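Local coordinates for protein endoglucanase (Clostridium thermocellum, PDB 2E4T) that cleaves internal beta-1,4-glucosidic bonds in cellulose and xyloglucan, as the family 44 glycoside hydrolase part of a larger multidomain enzyme, at residues I14-E19 against S444-I449; R47-N52 against P195-D200; K308-A313 against G371-D376. All coordinates share one frame; numbering follows the deposited sequence.

Contact 1 (I14-E19 against S444-I449); sequences IDTSAE and SKLHII
I14 and I448 meet through their outermost methyls, with CD1 of I14 3.6 Å from CD1 of I448. Both side chains follow the same course: CG1 lies beside the backbone N and anti to the carbonyl carbon (chi1 -67° in I14), and the chain then runs on extended, which carries each delta methyl out into the space between the strands. The two cross at a slant, and I14 CD1 also lies against the shaft of its partner, 3.9 Å from I448 CG1. I14 turns its other branch to L446, where CG2 comes within 4.2 Å of L446 CD2. The backbones stand well apart, the CA atoms of I14 and I448 being 9.4 Å from each other. Strands 8-22 and 442-452 are separated by two others in the order of the mixed sheet, and here they face each other through the interior of the beta domain, side chains filling the gap; I465 and F463 of strand 459-466 and L514 of strand 508-514 add to the same apolar core. T16 closes the row at the point where strand 8-22 breaks into a turn. Its CG2 rests against the fork of L446, 3.9 Å from both CD1 and CD2, while OG1 turns from this apolar patch to bond D443. The type I turn from D15 to A18 is tied by an Asx turn: D15 OD1 accepts from S17 N at 2.9 Å, and S17 OG adds a second bond to it in the modelled conformer, one of two.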
ATOM      1  N   ILE A  14       9.009  23.420 -14.208  1.00  7.79           N
ATOM      2  CA  ILE A  14       9.772  22.644 -13.214  1.00  7.45           C
ATOM      3  C   ILE A  14      10.862  23.536 -12.636  1.00  8.00           C
ATOM      4  O   ILE A  14      11.498  24.311 -13.378  1.00  9.16           O
ATOM      5  CB  ILE A  14      10.394  21.410 -13.879  1.00  7.64           C
ATOM      6  CG1 ILE A  14       9.286  20.452 -14.301  1.00  8.78           C
ATOM      7  CG2 ILE A  14      11.415  20.720 -12.981  1.00  9.01           C
ATOM      8  CD1 ILE A  14       9.705  19.360 -15.244  1.00  9.39           C
ATOM      9  N   ASP A  15      11.086  23.437 -11.319  1.00  8.31           N
ATOM     10  CA  ASP A  15      12.226  24.140 -10.701  1.00  8.48           C
ATOM     11  C   ASP A  15      12.950  23.114  -9.860  1.00  8.15           C
ATOM     12  O   ASP A  15      12.433  22.658  -8.822  1.00  8.47           O
ATOM     13  CB  ASP A  15      11.745  25.309  -9.881  1.00  9.72           C
ATOM     14  CG  ASP A  15      12.882  26.075  -9.187  1.00 10.49           C
ATOM     15  OD1 ASP A  15      14.014  25.565  -9.153  1.00 11.50           O
ATOM     16  OD2 ASP A  15      12.585  27.183  -8.680  1.00 14.44           O
ATOM     17  N   THR A  16      14.096  22.662 -10.353  1.00  8.74           N
ATOM     18  CA  THR A  16      14.809  21.565  -9.692  1.00  8.39           C
ATOM     19  C   THR A  16      15.373  21.953  -8.330  1.00  8.83           C
ATOM     20  O   THR A  16      15.783  21.057  -7.594  1.00  9.87           O
ATOM     21  CB  THR A  16      15.930  20.997 -10.550  1.00  9.70           C
ATOM     22  OG1 THR A  16      16.921  22.003 -10.690  1.00 11.42           O
ATOM     23  CG2 THR A  16      15.453  20.578 -11.896  1.00 11.81           C
ATOM     24  N   SER A  17      15.393  23.251  -8.004  1.00  9.53           N
ATOM     25  CA  SER A  17      15.886  23.681  -6.704  1.00  9.97           C
ATOM     26  C   SER A  17      14.794  23.810  -5.662  1.00  9.30           C
ATOM     27  O   SER A  17      15.104  24.079  -4.492  1.00 10.91           O
ATOM     28  CB  SER A  17      16.643  25.002  -6.819  1.00 11.44           C
ATOM     29  OG  SER A  17      15.706  26.080  -6.991  0.50 10.61           O
ATOM     30  N   ALA A  18      13.508  23.709  -6.069  1.00  8.71           N
ATOM     31  CA  ALA A  18      12.399  24.089  -5.229  1.00  8.82           C
ATOM     32  C   ALA A  18      11.625  22.853  -4.760  1.00  8.15           C
ATOM     33  O   ALA A  18      11.437  21.860  -5.492  1.00  7.82           O
ATOM     34  CB  ALA A  18      11.444  24.993  -5.970  1.00  9.76           C
ATOM     35  N   GLU A  19      11.129  22.956  -3.523  1.00  8.09           N
ATOM     36  CA  GLU A  19      10.214  21.957  -2.973  1.00  8.50           C
ATOM     37  C   GLU A  19      10.861  20.573  -2.945  1.00  7.65           C
ATOM     38  O   GLU A  19      10.147  19.569  -3.011  1.00  8.54           O
ATOM     39  CB  GLU A  19       8.853  21.954  -3.621  1.00  9.27           C
ATOM     40  CG  GLU A  19       8.231  23.366  -3.523  1.00 11.69           C
ATOM     41  CD  GLU A  19       6.912  23.526  -4.248  1.00 12.73           C
ATOM     42  OE1 GLU A  19       6.326  22.560  -4.778  1.00 14.40           O
ATOM     43  OE2 GLU A  19       6.422  24.671  -4.321  1.00 15.30           O
ATOM     44  N   SER A 444      21.781  16.612 -11.933  1.00  9.34           N
ATOM     45  CA  SER A 444      22.404  16.322 -13.236  1.00 10.13           C
ATOM     46  C   SER A 444      21.476  15.531 -14.158  1.00  9.47           C
ATOM     47  O   SER A 444      21.529  15.709 -15.379  1.00 10.57           O
ATOM     48  CB  SER A 444      23.687  15.524 -13.008  1.00 11.67           C
ATOM     49  OG  SER A 444      24.640  16.291 -12.333  0.60 10.82           O
ATOM     50  N   LYS A 445      20.694  14.604 -13.601  1.00  9.36           N
ATOM     51  CA  LYS A 445      19.661  13.884 -14.372  1.00  9.37           C
ATOM     52  C   LYS A 445      18.317  14.235 -13.757  1.00  8.05           C
ATOM     53  O   LYS A 445      18.083  14.072 -12.561  1.00 10.28           O
ATOM     54  CB  LYS A 445      19.897  12.391 -14.330  1.00 12.05           C
ATOM     55  CG  LYS A 445      21.222  11.988 -14.943  1.00 18.57           C
ATOM     56  CD  LYS A 445      21.262  10.504 -15.308  1.00 24.89           C
ATOM     57  CE  LYS A 445      22.603  10.081 -15.958  1.00 25.89           C
ATOM     58  NZ  LYS A 445      22.653   8.584 -16.009  1.00 32.58           N
ATOM     59  N   LEU A 446      17.461  14.754 -14.624  1.00  7.32           N
ATOM     60  CA  LEU A 446      16.108  15.159 -14.210  1.00  6.62           C
ATOM     61  C   LEU A 446      15.115  14.184 -14.827  1.00  6.24           C
ATOM     62  O   LEU A 446      15.066  14.021 -16.055  1.00  7.30           O
ATOM     63  CB  LEU A 446      15.836  16.587 -14.679  1.00  7.75           C
ATOM     64  CG  LEU A 446      14.419  17.103 -14.489  1.00  8.02           C
ATOM     65  CD1 LEU A 446      14.019  17.098 -12.974  1.00  9.31           C
ATOM     66  CD2 LEU A 446      14.300  18.513 -15.045  1.00  9.10           C
ATOM     67  N   HIS A 447      14.356  13.519 -13.963  1.00  5.77           N
ATOM     68  CA  HIS A 447      13.345  12.564 -14.367  1.00  5.67           C
ATOM     69  C   HIS A 447      11.963  13.181 -14.343  1.00  5.77           C
ATOM     70  O   HIS A 447      11.625  13.865 -13.369  1.00  6.34           O
ATOM     71  CB  HIS A 447      13.358  11.381 -13.369  1.00  6.05           C
ATOM     72  CG  HIS A 447      14.587  10.560 -13.458  1.00  6.60           C
ATOM     73  ND1 HIS A 447      14.608   9.367 -14.127  1.00  7.45           N
ATOM     74  CD2 HIS A 447      15.834  10.767 -12.970  1.00  8.21           C
ATOM     75  CE1 HIS A 447      15.843   8.868 -14.048  1.00  8.88           C
ATOM     76  NE2 HIS A 447      16.609   9.698 -13.347  1.00  8.98           N
ATOM     77  N   ILE A 448      11.169  12.935 -15.404  1.00  5.81           N
ATOM     78  CA  ILE A 448       9.842  13.480 -15.474  1.00  5.70           C
ATOM     79  C   ILE A 448       8.879  12.372 -15.893  1.00  5.62           C
ATOM     80  O   ILE A 448       9.069  11.749 -16.952  1.00  6.84           O
ATOM     81  CB  ILE A 448       9.722  14.648 -16.503  1.00  6.11           C
ATOM     82  CG1 ILE A 448      10.742  15.747 -16.185  1.00  7.51           C
ATOM     83  CG2 ILE A 448       8.311  15.179 -16.528  1.00  8.78           C
ATOM     84  CD1 ILE A 448      10.922  16.736 -17.340  1.00  9.14           C
ATOM     85  N   ILE A 449       7.840  12.131 -15.094  1.00  5.11           N
ATOM     86  CA  ILE A 449       6.719  11.278 -15.528  1.00  5.11           C
ATOM     87  C   ILE A 449       5.653  12.214 -16.041  1.00  5.64           C
ATOM     88  O   ILE A 449       5.230  13.166 -15.358  1.00  6.79           O
ATOM     89  CB  ILE A 449       6.117  10.478 -14.301  1.00  6.91           C
ATOM     90  CG1 ILE A 449       7.121   9.514 -13.693  1.00  7.74           C
ATOM     91  CG2 ILE A 449       4.873   9.779 -14.730  1.00  7.17           C
ATOM     92  CD1 ILE A 449       7.546   8.481 -14.626  1.00 11.93           C
TER

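Contact 2 (R47-N52 against P195-D200); sequences RTTGYN and PRIHPD
I197 lays its delta methyl over the backbone of G50, with CD1 3.9 Å from G50 CA. Since the glycine has no side chain, the methyl settles directly on the main chain, in a part of the loop where T48 to Y51 form a type I turn. A fully extended side chain (chi2 178°) makes the reach possible, because the CA atoms of G50 and I197 are 7.7 Å apart. Beside this, T49 offers CG2 to the same methyl, 4.3 Å from I197 CD1, whereas its OG1 bonds D184. Both segments are loops of the TIM-like barrel: 47-52 follows strand 40-43, while the loop 195-200 lies between helix 190-193 and helix 204-221, beyond strand 180-183. They belong to the C-terminal end of the parallel strands, the end that carries the active site in barrel glycoside hydrolases. W134 also packs on I197. Next along the chain, H198 turns its ring edge to D200, ND1 giving a weak, bent bond to D200 O (2.7 Å, 120°) within the ring plane; NE2 is bonded to E206, and W190 meets the ring. The side chain of E54, a ligand of the bound calcium, is about 12 Å from the side-chain position of G50.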
ATOM      1  N   ARG A  47      -6.589 -13.782   4.505  1.00  5.52           N
ATOM      2  CA  ARG A  47      -6.078 -15.079   4.912  1.00  6.20           C
ATOM      3  C   ARG A  47      -5.077 -14.956   6.043  1.00  5.52           C
ATOM      4  O   ARG A  47      -4.764 -15.999   6.697  1.00  6.37           O
ATOM      5  CB  ARG A  47      -5.408 -15.799   3.757  1.00  6.76           C
ATOM      6  CG  ARG A  47      -6.335 -16.669   2.944  1.00  7.74           C
ATOM      7  CD  ARG A  47      -6.577 -17.988   3.682  1.00  7.56           C
ATOM      8  NE  ARG A  47      -7.451 -18.851   2.891  1.00  7.88           N
ATOM      9  CZ  ARG A  47      -7.557 -20.158   3.153  1.00  7.56           C
ATOM     10  NH1 ARG A  47      -6.933 -20.714   4.195  1.00  7.94           N
ATOM     11  NH2 ARG A  47      -8.337 -20.927   2.363  1.00  8.64           N
ATOM     12  N   THR A  48      -4.507 -13.782   6.294  1.00  5.24           N
ATOM     13  CA  THR A  48      -3.472 -13.684   7.296  1.00  5.43           C
ATOM     14  C   THR A  48      -3.997 -13.562   8.743  1.00  5.22           C
ATOM     15  O   THR A  48      -3.240 -13.811   9.667  1.00  5.80           O
ATOM     16  CB  THR A  48      -2.471 -12.556   6.979  1.00  5.68           C
ATOM     17  OG1 THR A  48      -3.096 -11.286   7.071  1.00  6.06           O
ATOM     18  CG2 THR A  48      -1.834 -12.781   5.611  1.00  6.77           C
ATOM     19  N   THR A  49      -5.296 -13.271   8.916  1.00  5.18           N
ATOM     20  CA  THR A  49      -5.812 -13.094  10.275  1.00  5.00           C
ATOM     21  C   THR A  49      -5.694 -14.364  11.124  1.00  5.25           C
ATOM     22  O   THR A  49      -5.329 -14.319  12.290  1.00  5.76           O
ATOM     23  CB  THR A  49      -7.272 -12.610  10.188  1.00  5.66           C
ATOM     24  OG1 THR A  49      -7.286 -11.310   9.607  1.00  5.46           O
ATOM     25  CG2 THR A  49      -7.938 -12.618  11.579  1.00  5.71           C
ATOM     26  N   GLY A  50      -6.043 -15.510  10.493  1.00  5.14           N
ATOM     27  CA  GLY A  50      -6.062 -16.780  11.211  1.00  5.61           C
ATOM     28  C   GLY A  50      -4.867 -17.673  10.920  1.00  5.07           C
ATOM     29  O   GLY A  50      -4.885 -18.866  11.231  1.00  5.48           O
ATOM     30  N   TYR A  51      -3.817 -17.117  10.286  1.00  5.05           N
ATOM     31  CA  TYR A  51      -2.606 -17.868   9.998  1.00  4.89           C
ATOM     32  C   TYR A  51      -1.867 -18.234  11.286  1.00  5.15           C
ATOM     33  O   TYR A  51      -1.598 -17.371  12.122  1.00  5.62           O
ATOM     34  CB  TYR A  51      -1.681 -17.000   9.110  1.00  5.58           C
ATOM     35  CG  TYR A  51      -0.293 -17.601   8.931  1.00  5.18           C
ATOM     36  CD1 TYR A  51      -0.096 -18.752   8.156  1.00  5.57           C
ATOM     37  CD2 TYR A  51       0.803 -17.043   9.588  1.00  5.68           C
ATOM     38  CE1 TYR A  51       1.159 -19.303   8.014  1.00  5.60           C
ATOM     39  CE2 TYR A  51       2.074 -17.609   9.463  1.00  5.66           C
ATOM     40  CZ  TYR A  51       2.244 -18.752   8.702  1.00  5.46           C
ATOM     41  OH  TYR A  51       3.509 -19.305   8.629  1.00  6.12           O
ATOM     42  N   ASN A  52      -1.526 -19.532  11.411  1.00  5.30           N
ATOM     43  CA  ASN A  52      -0.817 -20.052  12.569  1.00  5.30           C
ATOM     44  C   ASN A  52       0.623 -20.333  12.167  1.00  5.09           C
ATOM     45  O   ASN A  52       0.892 -21.277  11.427  1.00  5.77           O
ATOM     46  CB  ASN A  52      -1.507 -21.332  13.027  1.00  5.66           C
ATOM     47  CG  ASN A  52      -0.885 -21.937  14.259  1.00  5.80           C
ATOM     48  OD1 ASN A  52       0.267 -21.650  14.600  1.00  6.69           O
ATOM     49  ND2 ASN A  52      -1.664 -22.789  14.940  1.00  6.36           N
ATOM     50  N   PRO A 195     -16.037 -14.308  11.340  1.00  5.37           N
ATOM     51  CA  PRO A 195     -16.944 -14.417  12.491  1.00  6.07           C
ATOM     52  C   PRO A 195     -16.662 -15.636  13.391  1.00  5.75           C
ATOM     53  O   PRO A 195     -17.100 -15.635  14.540  1.00  6.80           O
ATOM     54  CB  PRO A 195     -18.335 -14.525  11.816  1.00  7.22           C
ATOM     55  CG  PRO A 195     -18.029 -15.184  10.481  1.00  6.90           C
ATOM     56  CD  PRO A 195     -16.739 -14.475  10.037  1.00  6.27           C
ATOM     57  N   ARG A 196     -16.024 -16.677  12.850  1.00  5.66           N
ATOM     58  CA  ARG A 196     -15.719 -17.863  13.657  1.00  6.33           C
ATOM     59  C   ARG A 196     -14.507 -17.635  14.559  1.00  5.74           C
ATOM     60  O   ARG A 196     -14.280 -18.453  15.480  1.00  6.69           O
ATOM     61  CB  ARG A 196     -15.489 -19.111  12.788  1.00 10.16           C
ATOM     62  CG  ARG A 196     -16.433 -19.450  11.700  1.00 10.35           C
ATOM     63  CD  ARG A 196     -17.749 -20.171  12.049  1.00 16.00           C
ATOM     64  NE  ARG A 196     -18.836 -20.125  11.201  0.50 15.27           N
ATOM     65  CZ  ARG A 196     -19.805 -19.254  11.216  0.50  9.32           C
ATOM     66  NH1 ARG A 196     -19.955 -18.139  11.951  0.50 10.94           N
ATOM     67  NH2 ARG A 196     -20.659 -19.505  10.267  0.50 10.85           N
ATOM     68  N   ILE A 197     -13.739 -16.567  14.298  1.00  5.32           N
ATOM     69  CA  ILE A 197     -12.659 -16.131  15.198  1.00  5.66           C
ATOM     70  C   ILE A 197     -13.126 -15.038  16.133  1.00  5.47           C
ATOM     71  O   ILE A 197     -12.828 -15.062  17.342  1.00  6.39           O
ATOM     72  CB  ILE A 197     -11.449 -15.624  14.346  1.00  5.60           C
ATOM     73  CG1 ILE A 197     -10.868 -16.746  13.518  1.00  6.01           C
ATOM     74  CG2 ILE A 197     -10.387 -14.991  15.307  1.00  6.61           C
ATOM     75  CD1 ILE A 197      -9.716 -16.343  12.609  1.00  6.70           C
ATOM     76  N   HIS A 198     -13.866 -14.051  15.589  1.00  5.89           N
ATOM     77  CA  HIS A 198     -14.156 -12.813  16.305  1.00  5.67           C
ATOM     78  C   HIS A 198     -15.578 -12.396  15.975  1.00  5.94           C
ATOM     79  O   HIS A 198     -15.815 -11.448  15.206  1.00  6.45           O
ATOM     80  CB  HIS A 198     -13.160 -11.738  15.870  1.00  6.10           C
ATOM     81  CG  HIS A 198     -13.161 -10.515  16.720  1.00  6.06           C
ATOM     82  ND1 HIS A 198     -14.197  -9.608  16.791  1.00  6.68           N
ATOM     83  CD2 HIS A 198     -12.199 -10.050  17.542  1.00  6.58           C
ATOM     84  CE1 HIS A 198     -13.883  -8.637  17.654  1.00  6.67           C
ATOM     85  NE2 HIS A 198     -12.657  -8.893  18.105  1.00  6.58           N
ATOM     86  N   PRO A 199     -16.577 -13.085  16.541  1.00  6.42           N
ATOM     87  CA  PRO A 199     -17.961 -12.833  16.180  1.00  6.98           C
ATOM     88  C   PRO A 199     -18.474 -11.443  16.519  1.00  6.93           C
ATOM     89  O   PRO A 199     -19.431 -10.969  15.875  1.00  7.76           O
ATOM     90  CB  PRO A 199     -18.750 -13.909  16.960  1.00  8.05           C
ATOM     91  CG  PRO A 199     -17.825 -14.277  18.140  1.00  8.13           C
ATOM     92  CD  PRO A 199     -16.457 -14.242  17.479  1.00  6.85           C
ATOM     93  N   ASP A 200     -17.942 -10.818  17.566  1.00  6.80           N
ATOM     94  CA  ASP A 200     -18.475  -9.537  17.994  1.00  7.00           C
ATOM     95  C   ASP A 200     -17.860  -8.398  17.151  1.00  6.26           C
ATOM     96  O   ASP A 200     -16.672  -8.459  16.782  1.00  6.91           O
ATOM     97  CB  ASP A 200     -18.190  -9.322  19.481  1.00  8.74           C
ATOM     98  CG  ASP A 200     -18.880 -10.372  20.358  1.00  9.86           C
ATOM     99  OD1 ASP A 200     -19.965 -10.880  19.952  1.00 12.68           O
ATOM    100  OD2 ASP A 200     -18.337 -10.646  21.465  1.00 11.71           O
TER

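Contact 3 (K308-A313 against G371-D376); sequences KARLQA and GIAQAD
L311 and I372 lean across each other between two nearly parallel helices, CD2 of L311 lying 3.7 Å from CG2 of I372 and 3.8 Å from I372 CB. The leucine leaves its helix along the flank, and it is the end of the side chain that swings in to the neighbour. I372 instead points its CB at helix 304-312; with CG1 beside the backbone N (chi1 -65°), CG2 falls anti to that N, and this branch takes the leucine methyl. One residue on, A373 presses its small CB against the other helix, 3.7 Å from R310 O and 4.0 Å from R310 CG. With so small a side chain at this position the backbones come close, L311 CA and A373 CA being 5.3 Å apart. The short axes run 8.8 Å apart at an angle of 11°. Helix 368-384 is the crossover helix between parallel barrel strands 354-360 and 388-391, and helix 304-312 belongs to the connection leading from strand 279-284 to strand 354-360, so the contact joins adjoining excursions of the TIM-like barrel. R310 gives only the root of its side chain to this packing. The chain then bends at chi3 (-57°), and its guanidinium bonds I295 O, Y362 O, N307 and T369. At the C-terminal side a water spans the two helices, donating to L311 O at 2.8 Å and weakly to D376 OD2 at 3.3 Å. In this conformer of D376, one of two, OD1 is hydrogen-bonded to the Y435 and S433 hydroxyls of the beta domain, where L451 of strand 442-452 packs on the same aspartate.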
ATOM      1  N   LYS A 308     -12.902   7.236 -18.181  1.00  6.66           N
ATOM      2  CA  LYS A 308     -12.577   8.651 -17.962  1.00  6.69           C
ATOM      3  C   LYS A 308     -12.584   8.957 -16.458  1.00  6.54           C
ATOM      4  O   LYS A 308     -11.725   9.712 -15.981  1.00  7.22           O
ATOM      5  CB  LYS A 308     -13.531   9.537 -18.736  1.00  7.56           C
ATOM      6  CG  LYS A 308     -13.251   9.515 -20.207  1.00  8.31           C
ATOM      7  CD  LYS A 308     -14.257  10.352 -20.989  1.00 10.00           C
ATOM      8  CE  LYS A 308     -13.851  10.407 -22.481  1.00 12.32           C
ATOM      9  NZ  LYS A 308     -14.888  11.114 -23.259  1.00 13.92           N
ATOM     10  N   ALA A 309     -13.553   8.407 -15.704  1.00  6.66           N
ATOM     11  CA  ALA A 309     -13.591   8.647 -14.273  1.00  6.37           C
ATOM     12  C   ALA A 309     -12.361   8.023 -13.602  1.00  5.90           C
ATOM     13  O   ALA A 309     -11.848   8.567 -12.616  1.00  6.46           O
ATOM     14  CB  ALA A 309     -14.872   8.073 -13.665  1.00  7.08           C
ATOM     15  N   ARG A 310     -11.905   6.858 -14.093  1.00  5.59           N
ATOM     16  CA  ARG A 310     -10.702   6.232 -13.525  1.00  5.12           C
ATOM     17  C   ARG A 310      -9.497   7.159 -13.643  1.00  5.14           C
ATOM     18  O   ARG A 310      -8.673   7.265 -12.739  1.00  5.82           O
ATOM     19  CB  ARG A 310     -10.445   4.876 -14.208  1.00  5.60           C
ATOM     20  CG  ARG A 310      -9.240   4.161 -13.632  1.00  5.86           C
ATOM     21  CD  ARG A 310      -9.024   2.777 -14.229  1.00  5.85           C
ATOM     22  NE  ARG A 310     -10.181   1.934 -14.057  1.00  5.91           N
ATOM     23  CZ  ARG A 310     -11.088   1.647 -15.009  1.00  5.88           C
ATOM     24  NH1 ARG A 310     -10.880   2.005 -16.296  1.00  6.28           N
ATOM     25  NH2 ARG A 310     -12.217   0.995 -14.684  1.00  6.72           N
ATOM     26  N   LEU A 311      -9.381   7.834 -14.819  1.00  5.77           N
ATOM     27  CA  LEU A 311      -8.267   8.745 -15.024  1.00  5.58           C
ATOM     28  C   LEU A 311      -8.273   9.908 -14.045  1.00  5.71           C
ATOM     29  O   LEU A 311      -7.185  10.389 -13.679  1.00  6.23           O
ATOM     30  CB  LEU A 311      -8.282   9.285 -16.460  1.00  5.98           C
ATOM     31  CG  LEU A 311      -7.970   8.258 -17.539  1.00  6.00           C
ATOM     32  CD1 LEU A 311      -8.278   8.867 -18.922  1.00  7.35           C
ATOM     33  CD2 LEU A 311      -6.533   7.773 -17.465  1.00  7.21           C
ATOM     34  N   GLN A 312      -9.455  10.400 -13.646  1.00  5.97           N
ATOM     35  CA  GLN A 312      -9.527  11.538 -12.746  1.00  5.78           C
ATOM     36  C   GLN A 312      -9.505  11.129 -11.263  1.00  5.62           C
ATOM     37  O   GLN A 312      -9.165  11.968 -10.412  1.00  6.05           O
ATOM     38  CB  GLN A 312     -10.787  12.380 -13.012  1.00  6.76           C
ATOM     39  CG  GLN A 312     -10.853  12.904 -14.447  1.00  7.07           C
ATOM     40  CD  GLN A 312      -9.636  13.720 -14.844  1.00  7.57           C
ATOM     41  OE1 GLN A 312      -9.011  14.430 -14.049  1.00  9.74           O
ATOM     42  NE2 GLN A 312      -9.265  13.623 -16.117  1.00  8.09           N
ATOM     43  N   ALA A 313      -9.900   9.877 -10.942  1.00  5.61           N
ATOM     44  CA  ALA A 313     -10.067   9.476  -9.565  1.00  5.58           C
ATOM     45  C   ALA A 313      -8.833   9.692  -8.678  1.00  5.26           C
ATOM     46  O   ALA A 313      -9.024   9.965  -7.479  1.00  5.64           O
ATOM     47  CB  ALA A 313     -10.518   8.012  -9.509  1.00  6.25           C
ATOM     48  N   GLY A 371      -3.351   1.722 -16.318  1.00  5.29           N
ATOM     49  CA  GLY A 371      -1.919   2.025 -16.270  1.00  5.28           C
ATOM     50  C   GLY A 371      -1.638   3.496 -16.013  1.00  5.17           C
ATOM     51  O   GLY A 371      -0.732   3.839 -15.226  1.00  5.17           O
ATOM     52  N   ILE A 372      -2.374   4.379 -16.681  1.00  4.94           N
ATOM     53  CA  ILE A 372      -2.205   5.800 -16.449  1.00  4.72           C
ATOM     54  C   ILE A 372      -2.617   6.152 -15.018  1.00  4.84           C
ATOM     55  O   ILE A 372      -1.887   6.882 -14.322  1.00  5.36           O
ATOM     56  CB  ILE A 372      -2.948   6.634 -17.507  1.00  5.35           C
ATOM     57  CG1 ILE A 372      -2.314   6.380 -18.900  1.00  6.00           C
ATOM     58  CG2 ILE A 372      -2.897   8.112 -17.119  1.00  6.28           C
ATOM     59  CD1 ILE A 372      -3.074   7.044 -20.044  1.00  7.68           C
ATOM     60  N   ALA A 373      -3.759   5.647 -14.560  1.00  4.79           N
ATOM     61  CA  ALA A 373      -4.162   5.927 -13.178  1.00  5.08           C
ATOM     62  C   ALA A 373      -3.113   5.404 -12.199  1.00  4.70           C
ATOM     63  O   ALA A 373      -2.789   6.087 -11.212  1.00  4.89           O
ATOM     64  CB  ALA A 373      -5.543   5.345 -12.877  1.00  5.89           C
ATOM     65  N   GLN A 374      -2.590   4.181 -12.441  1.00  4.91           N
ATOM     66  CA  GLN A 374      -1.565   3.641 -11.545  1.00  4.75           C
ATOM     67  C   GLN A 374      -0.343   4.563 -11.498  1.00  4.49           C
ATOM     68  O   GLN A 374       0.205   4.864 -10.424  1.00  4.97           O
ATOM     69  CB  GLN A 374      -1.164   2.243 -12.024  1.00  5.12           C
ATOM     70  CG  GLN A 374      -0.051   1.628 -11.160  1.00  5.06           C
ATOM     71  CD  GLN A 374      -0.513   1.319  -9.759  1.00  4.94           C
ATOM     72  OE1 GLN A 374      -1.710   1.247  -9.455  1.00  5.96           O
ATOM     73  NE2 GLN A 374       0.456   1.098  -8.865  1.00  6.62           N
ATOM     74  N   ALA A 375       0.142   4.999 -12.691  1.00  4.81           N
ATOM     75  CA  ALA A 375       1.308   5.888 -12.706  1.00  4.74           C
ATOM     76  C   ALA A 375       0.996   7.191 -11.981  1.00  4.75           C
ATOM     77  O   ALA A 375       1.872   7.791 -11.315  1.00  5.18           O
ATOM     78  CB  ALA A 375       1.747   6.131 -14.153  1.00  5.68           C
ATOM     79  N   ASP A 376      -0.248   7.690 -12.117  1.00  4.70           N
ATOM     80  CA  ASP A 376      -0.623   8.946 -11.464  1.00  4.64           C
ATOM     81  C   ASP A 376      -0.578   8.745  -9.938  1.00  4.82           C
ATOM     82  O   ASP A 376       0.001   9.577  -9.188  1.00  4.87           O
ATOM     83  CB  ASP A 376      -2.027   9.337 -11.934  1.00  5.30           C
ATOM     84  CG  ASP A 376      -2.333  10.811 -11.807  1.00  5.47           C
ATOM     85  OD1 ASP A 376      -1.389  11.635 -11.879  0.50  4.12           O
ATOM     86  OD2 ASP A 376      -3.546  11.127 -11.574  0.50  5.77           O
TER
HETATM   87  O   HOH W   1      -4.666   9.188 -14.002  0.80  9.77           O

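Contact 1 links the first strand of the chain to strand 442-452, in the C-terminal part of the same beta domain, so contacts 2 and 3 both come within the 424 residues between its segments, contact 2 closing before contact 3 opens. The other two belong to the TIM-like barrel. Contacts 1 and 2 lie on opposite sides of the chain's centre, their centres 47 Å apart. Contact 3 sits between, 23 Å from contact 1 and 34 Å from contact 2, centre to centre. Its helix 368-384 touches strand 442-452, which also supplies 444-449, so it marks the seam between the domains, whereas contact 2 is in the barrel loops on the far side.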